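Local atomic coordinates of cytolethal distending toxin protein B (Haemophilus ducreyi, PDB entry 1SR4), a protein that probably acts as the DNase I-like nuclease subunit of a bacterial genotoxin, damaging the DNA of host cells. Residues Ile200-Thr205 / Ala218-Ala223; Ile235-Met240 / Phe253-Val258. All coordinates share one frame; numbering follows the deposited sequence.

Contact 1 of 2, residues Ile200-Thr205 / Ala218-Ala223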
ATOM      1  N   ILE B 200       6.862  17.232 -18.268  1.00 15.24           N
ATOM      2  CA  ILE B 200       5.427  17.069 -18.205  1.00 15.71           C
ATOM      3  C   ILE B 200       5.082  16.522 -16.824  1.00 14.97           C
ATOM      4  O   ILE B 200       5.705  15.571 -16.354  1.00 12.66           O
ATOM      5  CB  ILE B 200       4.933  16.128 -19.350  1.00 18.59           C
ATOM      6  CG1 ILE B 200       3.406  16.187 -19.473  1.00 20.37           C
ATOM      7  CG2 ILE B 200       5.483  14.722 -19.152  1.00 19.22           C
ATOM      8  CD1 ILE B 200       2.680  15.359 -18.517  1.00 25.80           C
ATOM      9  N   ILE B 201       4.115  17.164 -16.172  1.00 15.01           N
ATOM     10  CA  ILE B 201       3.667  16.744 -14.849  1.00 15.61           C
ATOM     11  C   ILE B 201       2.618  15.647 -15.037  1.00 15.59           C
ATOM     12  O   ILE B 201       1.661  15.836 -15.785  1.00 14.67           O
ATOM     13  CB  ILE B 201       2.985  17.901 -14.074  1.00 17.41           C
ATOM     14  CG1 ILE B 201       3.968  19.053 -13.809  1.00 18.70           C
ATOM     15  CG2 ILE B 201       2.420  17.375 -12.754  1.00 15.86           C
ATOM     16  CD1 ILE B 201       5.042  18.712 -12.874  1.00 24.45           C
ATOM     17  N   ILE B 202       2.807  14.507 -14.373  1.00 13.90           N
ATOM     18  CA  ILE B 202       1.849  13.404 -14.450  1.00 14.77           C
ATOM     19  C   ILE B 202       1.325  13.205 -13.031  1.00 13.57           C
ATOM     20  O   ILE B 202       2.088  12.825 -12.127  1.00 12.85           O
ATOM     21  CB  ILE B 202       2.506  12.075 -14.951  1.00 15.60           C
ATOM     22  CG1 ILE B 202       2.944  12.203 -16.418  1.00 19.18           C
ATOM     23  CG2 ILE B 202       1.486  10.948 -14.927  1.00 15.69           C
ATOM     24  CD1 ILE B 202       4.229  12.931 -16.610  1.00 27.17           C
ATOM     25  N   ALA B 203       0.027  13.444 -12.843  1.00 11.90           N
ATOM     26  CA  ALA B 203      -0.580  13.344 -11.514  1.00 13.01           C
ATOM     27  C   ALA B 203      -2.020  12.837 -11.474  1.00 12.20           C
ATOM     28  O   ALA B 203      -2.764  12.981 -12.432  1.00 11.54           O
ATOM     29  CB  ALA B 203      -0.519  14.724 -10.828  1.00 13.05           C
ATOM     30  N   PRO B 204      -2.427  12.232 -10.351  1.00 12.86           N
ATOM     31  CA  PRO B 204      -3.813  11.743 -10.261  1.00 14.02           C
ATOM     32  C   PRO B 204      -4.709  12.970 -10.160  1.00 14.05           C
ATOM     33  O   PRO B 204      -4.219  14.074  -9.956  1.00 12.81           O
ATOM     34  CB  PRO B 204      -3.860  10.993  -8.927  1.00 15.80           C
ATOM     35  CG  PRO B 204      -2.407  10.856  -8.483  1.00 15.02           C
ATOM     36  CD  PRO B 204      -1.689  12.029  -9.090  1.00 12.01           C
ATOM     37  N   THR B 205      -6.015  12.775 -10.309  1.00 14.74           N
ATOM     38  CA  THR B 205      -6.978  13.860 -10.131  1.00 15.76           C
ATOM     39  C   THR B 205      -7.733  13.512  -8.842  1.00 15.94           C
ATOM     40  O   THR B 205      -8.657  14.217  -8.439  1.00 16.66           O
ATOM     41  CB  THR B 205      -8.008  13.959 -11.280  1.00 17.32           C
ATOM     42  OG1 THR B 205      -8.652  12.693 -11.447  1.00 16.38           O
ATOM     43  CG2 THR B 205      -7.331  14.389 -12.582  1.00 14.41           C
ATOM     44  N   ALA B 218       4.351  12.966 -10.166  1.00 10.00           N
ATOM     45  CA  ALA B 218       5.642  12.972 -10.830  1.00 11.32           C
ATOM     46  C   ALA B 218       5.785  14.044 -11.902  1.00 11.47           C
ATOM     47  O   ALA B 218       4.800  14.622 -12.369  1.00 12.84           O
ATOM     48  CB  ALA B 218       5.894  11.590 -11.453  1.00 10.58           C
ATOM     49  N   ILE B 219       7.032  14.322 -12.263  1.00 12.78           N
ATOM     50  CA  ILE B 219       7.329  15.233 -13.350  1.00 13.28           C
ATOM     51  C   ILE B 219       8.435  14.519 -14.120  1.00 14.16           C
ATOM     52  O   ILE B 219       9.388  13.990 -13.525  1.00 12.89           O
ATOM     53  CB  ILE B 219       7.791  16.639 -12.883  1.00 15.00           C
ATOM     54  CG1 ILE B 219       8.044  17.505 -14.124  1.00 15.81           C
ATOM     55  CG2 ILE B 219       9.043  16.548 -12.023  1.00 16.28           C
ATOM     56  CD1 ILE B 219       8.048  19.011 -13.855  1.00 15.78           C
ATOM     57  N   LEU B 220       8.318  14.465 -15.438  1.00 12.59           N
ATOM     58  CA  LEU B 220       9.347  13.748 -16.182  1.00 15.05           C
ATOM     59  C   LEU B 220       9.810  14.391 -17.469  1.00 14.16           C
ATOM     60  O   LEU B 220       9.167  15.286 -17.998  1.00 14.13           O
ATOM     61  CB  LEU B 220       8.863  12.334 -16.486  1.00 15.08           C
ATOM     62  CG  LEU B 220       7.626  12.164 -17.362  1.00 16.92           C
ATOM     63  CD1 LEU B 220       8.012  12.227 -18.839  1.00 17.87           C
ATOM     64  CD2 LEU B 220       6.998  10.801 -17.067  1.00 19.97           C
ATOM     65  N   HIS B 221      10.960  13.932 -17.943  1.00 14.95           N
ATOM     66  CA  HIS B 221      11.509  14.397 -19.204  1.00 16.84           C
ATOM     67  C   HIS B 221      11.753  13.125 -20.009  1.00 17.20           C
ATOM     68  O   HIS B 221      12.534  12.263 -19.597  1.00 16.57           O
ATOM     69  CB  HIS B 221      12.839  15.137 -19.018  1.00 17.80           C
ATOM     70  CG  HIS B 221      13.581  15.339 -20.306  1.00 20.13           C
ATOM     71  ND1 HIS B 221      13.078  16.100 -21.340  1.00 19.95           N
ATOM     72  CD2 HIS B 221      14.739  14.806 -20.763  1.00 19.65           C
ATOM     73  CE1 HIS B 221      13.890  16.023 -22.379  1.00 19.53           C
ATOM     74  NE2 HIS B 221      14.906  15.244 -22.056  1.00 19.85           N
ATOM     75  N   ASP B 222      11.055  12.980 -21.131  1.00 17.32           N
ATOM     76  CA  ASP B 222      11.248  11.809 -21.976  1.00 18.83           C
ATOM     77  C   ASP B 222      12.156  12.220 -23.128  1.00 19.03           C
ATOM     78  O   ASP B 222      11.738  12.966 -24.007  1.00 20.30           O
ATOM     79  CB  ASP B 222       9.921  11.317 -22.541  1.00 18.80           C
ATOM     80  CG  ASP B 222      10.085  10.076 -23.402  1.00 20.05           C
ATOM     81  OD1 ASP B 222      11.206   9.815 -23.890  1.00 20.23           O
ATOM     82  OD2 ASP B 222       9.089   9.362 -23.603  1.00 22.58           O
ATOM     83  N   ALA B 223      13.390  11.737 -23.119  1.00 19.40           N
ATOM     84  CA  ALA B 223      14.350  12.082 -24.164  1.00 20.74           C
ATOM     85  C   ALA B 223      13.869  11.741 -25.576  1.00 22.02           C
ATOM     86  O   ALA B 223      14.403  12.268 -26.552  1.00 21.68           O
ATOM     87  CB  ALA B 223      15.681  11.390 -23.894  1.00 19.08           C
TER
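Leu220 holds CG between its own backbone N and carbonyl carbon (chi1 62°), a torsion that stands the side chain up between two isoleucines of the neighbouring strand. Its CD1 lies 3.6 Å from CG2 of Ile200, the two side chains running side by side, while its other methyl, CD2, is 3.5 Å from CD1 of Ile202. That second meeting depends on Ile202 swinging CG1 beside its backbone N (chi1 -67°) and then turning CD1 back toward the partner strand, so that the side chain crosses Leu220 at a slant. On the face carrying Ile201 and Ile219, both side chains pack on helix 182-189, Ile201 touching Pro182 and Leu185 and Ile219 touching Leu189.

The backbones of strands 200-202 and 216-221 run antiparallel. Ile200 and Leu220 form one hydrogen-bonded pair, with Leu220 N 3.0 Å from Ile200 O, and Ile202 and Ala218 form the next, with Ile202 N 2.8 Å from Ala218 O. Ile201 and Ile219 make the non-hydrogen-bonded pair between them. The remaining two bonds, Ile200 N to Leu220 O and Ala218 N to Ile202 O, are each 3.0 Å long.

Four backbone bonds thus tie the short edge strand 200-202 onto the six-stranded sheet, and the side chains that meet between the two segments are all aliphatic, which makes the contact one of backbone pairing and hydrophobic burial.

Contact 2 of 2, residues Ile235-Met240 / Phe253-Val258; sequences IGASLM and FPVSFV
Gly236 and Val258 face each other as a hydrogen-bonded pair of an antiparallel ladder, and Ser238 and Ser256 form the next. Gly236 N points almost straight at Val258 O (3.1 Å, angle at the hydrogen 175°), and Ser256 N lies 2.8 Å from Ser238 O. Beyond the last strand pair, Met240 N continues the bonding to Pro254 O at 2.9 Å. In the non-hydrogen-bonded pairs between, CA-H groups close on carbonyl oxygens: Phe257 CA is 3.3 Å from Gly236 O, and Ala237 CA makes a similar contact with Ser256 O.

A second set of polar contacts belongs to Ser256. Its OG lies between the backbone N and the carbonyl carbon (chi1 61°), which brings it to within 3.2 Å of a water that donates to Gly236 O. A weak bond from the same hydroxyl to Ser238 O is possible but not settled. The water therefore links the carbonyl of one strand to the serine of the other.

Apolar contacts flank the ladder. The methyl of Ala237 meets the Phe257 ring obliquely, 3.6 Å from CE1, and CG2 of Ile235 touches Phe257 CB, the two side chains crossing at about a right angle. Leu239 CD2 reaches both Phe253 CB and Val255 CG2. Met240, its chain extended beyond CG, lays SD 3.8 Å from Ser256 CB.

Strand 235-239 is an outer strand of the eight-stranded sheet, and strand 255-259 lies between it and strand 7-11, so the pair closes one edge of that sheet in the DNase I-like beta sandwich. The Phe257 ring lies in the interface between the two sheets, packing against strands 171-175 and 216-221 of the other one, while Ser238 touches Phe110 of the neighbouring subunit A.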
ATOM      1  N   ILE B 235       2.229   7.684 -20.179  1.00 17.94           N
ATOM      2  CA  ILE B 235       2.351   7.236 -18.796  1.00 15.26           C
ATOM      3  C   ILE B 235       1.260   7.939 -18.001  1.00 13.60           C
ATOM      4  O   ILE B 235       1.135   9.153 -18.063  1.00 12.16           O
ATOM      5  CB  ILE B 235       3.730   7.584 -18.216  1.00 15.33           C
ATOM      6  CG1 ILE B 235       4.816   6.831 -18.995  1.00 14.85           C
ATOM      7  CG2 ILE B 235       3.780   7.230 -16.718  1.00 17.22           C
ATOM      8  CD1 ILE B 235       6.258   7.067 -18.476  1.00 13.38           C
ATOM      9  N   GLY B 236       0.442   7.172 -17.281  1.00 13.95           N
ATOM     10  CA  GLY B 236      -0.621   7.780 -16.500  1.00 12.68           C
ATOM     11  C   GLY B 236      -0.414   7.586 -15.004  1.00 14.42           C
ATOM     12  O   GLY B 236       0.132   6.556 -14.574  1.00 14.58           O
ATOM     13  N   ALA B 237      -0.847   8.562 -14.205  1.00 12.34           N
ATOM     14  CA  ALA B 237      -0.723   8.466 -12.749  1.00 13.55           C
ATOM     15  C   ALA B 237      -2.036   7.938 -12.189  1.00 14.15           C
ATOM     16  O   ALA B 237      -3.099   8.218 -12.729  1.00 14.34           O
ATOM     17  CB  ALA B 237      -0.419   9.830 -12.147  1.00 12.31           C
ATOM     18  N   SER B 238      -1.970   7.183 -11.099  1.00 12.47           N
ATOM     19  CA  SER B 238      -3.184   6.643 -10.502  1.00 12.61           C
ATOM     20  C   SER B 238      -2.900   6.253  -9.061  1.00 11.55           C
ATOM     21  O   SER B 238      -1.774   5.870  -8.751  1.00 11.40           O
ATOM     22  CB  SER B 238      -3.613   5.396 -11.286  1.00 14.02           C
ATOM     23  OG  SER B 238      -4.745   4.780 -10.711  1.00 19.05           O
ATOM     24  N   LEU B 239      -3.874   6.398  -8.163  1.00  9.41           N
ATOM     25  CA  LEU B 239      -3.640   5.925  -6.796  1.00  9.67           C
ATOM     26  C   LEU B 239      -3.394   4.431  -7.047  1.00  9.45           C
ATOM     27  O   LEU B 239      -4.098   3.818  -7.852  1.00  9.45           O
ATOM     28  CB  LEU B 239      -4.884   6.123  -5.915  1.00  9.05           C
ATOM     29  CG  LEU B 239      -5.327   7.583  -5.717  1.00 10.63           C
ATOM     30  CD1 LEU B 239      -6.506   7.658  -4.758  1.00  9.54           C
ATOM     31  CD2 LEU B 239      -4.140   8.396  -5.174  1.00  9.24           C
ATOM     32  N   MET B 240      -2.396   3.844  -6.389  1.00 11.60           N
ATOM     33  CA  MET B 240      -2.078   2.424  -6.609  1.00 10.64           C
ATOM     34  C   MET B 240      -2.944   1.489  -5.759  1.00 10.30           C
ATOM     35  O   MET B 240      -2.440   0.621  -5.044  1.00  7.82           O
ATOM     36  CB  MET B 240      -0.593   2.165  -6.308  1.00 10.99           C
ATOM     37  CG  MET B 240      -0.097   0.802  -6.800  1.00 12.10           C
ATOM     38  SD  MET B 240       1.682   0.750  -6.673  1.00 10.87           S
ATOM     39  CE  MET B 240       2.116  -0.345  -8.015  1.00 10.39           C
ATOM     40  N   PHE B 253      -1.646   8.276   0.163  1.00 10.44           N
ATOM     41  CA  PHE B 253      -2.018   7.100  -0.615  1.00 10.22           C
ATOM     42  C   PHE B 253      -0.900   6.865  -1.633  1.00  9.07           C
ATOM     43  O   PHE B 253      -0.376   7.814  -2.218  1.00 11.36           O
ATOM     44  CB  PHE B 253      -3.352   7.362  -1.322  1.00  9.83           C
ATOM     45  CG  PHE B 253      -4.523   7.454  -0.374  1.00 11.50           C
ATOM     46  CD1 PHE B 253      -5.245   6.316  -0.035  1.00 11.78           C
ATOM     47  CD2 PHE B 253      -4.853   8.658   0.223  1.00 12.01           C
ATOM     48  CE1 PHE B 253      -6.278   6.374   0.891  1.00 13.76           C
ATOM     49  CE2 PHE B 253      -5.882   8.734   1.150  1.00 14.28           C
ATOM     50  CZ  PHE B 253      -6.599   7.579   1.485  1.00 13.11           C
ATOM     51  N   PRO B 254      -0.505   5.603  -1.845  1.00  7.99           N
ATOM     52  CA  PRO B 254       0.561   5.353  -2.816  1.00  9.59           C
ATOM     53  C   PRO B 254       0.042   5.711  -4.209  1.00  9.03           C
ATOM     54  O   PRO B 254      -1.151   5.593  -4.489  1.00  9.26           O
ATOM     55  CB  PRO B 254       0.852   3.858  -2.637  1.00 10.27           C
ATOM     56  CG  PRO B 254      -0.461   3.303  -2.208  1.00  9.93           C
ATOM     57  CD  PRO B 254      -0.998   4.352  -1.248  1.00  7.29           C
ATOM     58  N   VAL B 255       0.941   6.165  -5.070  1.00  8.40           N
ATOM     59  CA  VAL B 255       0.582   6.564  -6.428  1.00  7.90           C
ATOM     60  C   VAL B 255       1.484   5.821  -7.411  1.00  8.36           C
ATOM     61  O   VAL B 255       2.686   5.731  -7.182  1.00  7.02           O
ATOM     62  CB  VAL B 255       0.799   8.076  -6.603  1.00  8.53           C
ATOM     63  CG1 VAL B 255       0.462   8.499  -8.049  1.00  8.28           C
ATOM     64  CG2 VAL B 255      -0.076   8.835  -5.592  1.00  6.03           C
ATOM     65  N   SER B 256       0.914   5.283  -8.488  1.00  7.79           N
ATOM     66  CA  SER B 256       1.722   4.560  -9.462  1.00  9.82           C
ATOM     67  C   SER B 256       1.723   5.289 -10.803  1.00  8.94           C
ATOM     68  O   SER B 256       0.837   6.100 -11.081  1.00  8.35           O
ATOM     69  CB  SER B 256       1.182   3.137  -9.634  1.00  9.10           C
ATOM     70  OG  SER B 256      -0.149   3.215 -10.105  1.00 15.08           O
ATOM     71  N   PHE B 257       2.733   5.002 -11.619  1.00  9.64           N
ATOM     72  CA  PHE B 257       2.896   5.624 -12.928  1.00  9.65           C
ATOM     73  C   PHE B 257       3.193   4.436 -13.839  1.00 10.43           C
ATOM     74  O   PHE B 257       4.251   3.827 -13.747  1.00 11.28           O
ATOM     75  CB  PHE B 257       4.068   6.619 -12.870  1.00 10.14           C
ATOM     76  CG  PHE B 257       3.935   7.624 -11.751  1.00  9.52           C
ATOM     77  CD1 PHE B 257       3.200   8.794 -11.924  1.00  8.90           C
ATOM     78  CD2 PHE B 257       4.441   7.333 -10.487  1.00  9.65           C
ATOM     79  CE1 PHE B 257       2.964   9.657 -10.847  1.00 11.04           C
ATOM     80  CE2 PHE B 257       4.212   8.191  -9.400  1.00 10.51           C
ATOM     81  CZ  PHE B 257       3.477   9.347  -9.573  1.00 10.22           C
ATOM     82  N   VAL B 258       2.228   4.113 -14.700  1.00 11.33           N
ATOM     83  CA  VAL B 258       2.291   2.946 -15.579  1.00 12.83           C
ATOM     84  C   VAL B 258       1.854   3.296 -17.005  1.00 14.48           C
ATOM     85  O   VAL B 258       0.980   4.138 -17.197  1.00 12.75           O
ATOM     86  CB  VAL B 258       1.351   1.840 -15.021  1.00 13.90           C
ATOM     87  CG1 VAL B 258       1.484   0.553 -15.812  1.00 16.98           C
ATOM     88  CG2 VAL B 258       1.677   1.582 -13.543  1.00 14.72           C
TER
HETATM   89  O   HOH W   1      -0.851   4.319 -13.050  1.00 14.36           O

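Contact 1 closes before contact 2 opens along the chain, strand 235-239 being the next strand after 216-221. Their centres lie 11 Å apart, yet they belong to different sheets: 200-205 with 218-223 forms the edge of the six-stranded sheet, and 235-240 with 253-258 that of the eight-stranded one. Where the sheets face each other the contacts touch, Ile202 CG2 lying 3.4 Å from Ala237 N and Ala218 CB 3.6 Å from Phe257 CE1. Two antiparallel pairs packed across a sandwich in this way fit the DNase I-like fold of the family. Both also border subunit A, through Thr205 in contact 1 and Leu239 in contact 2.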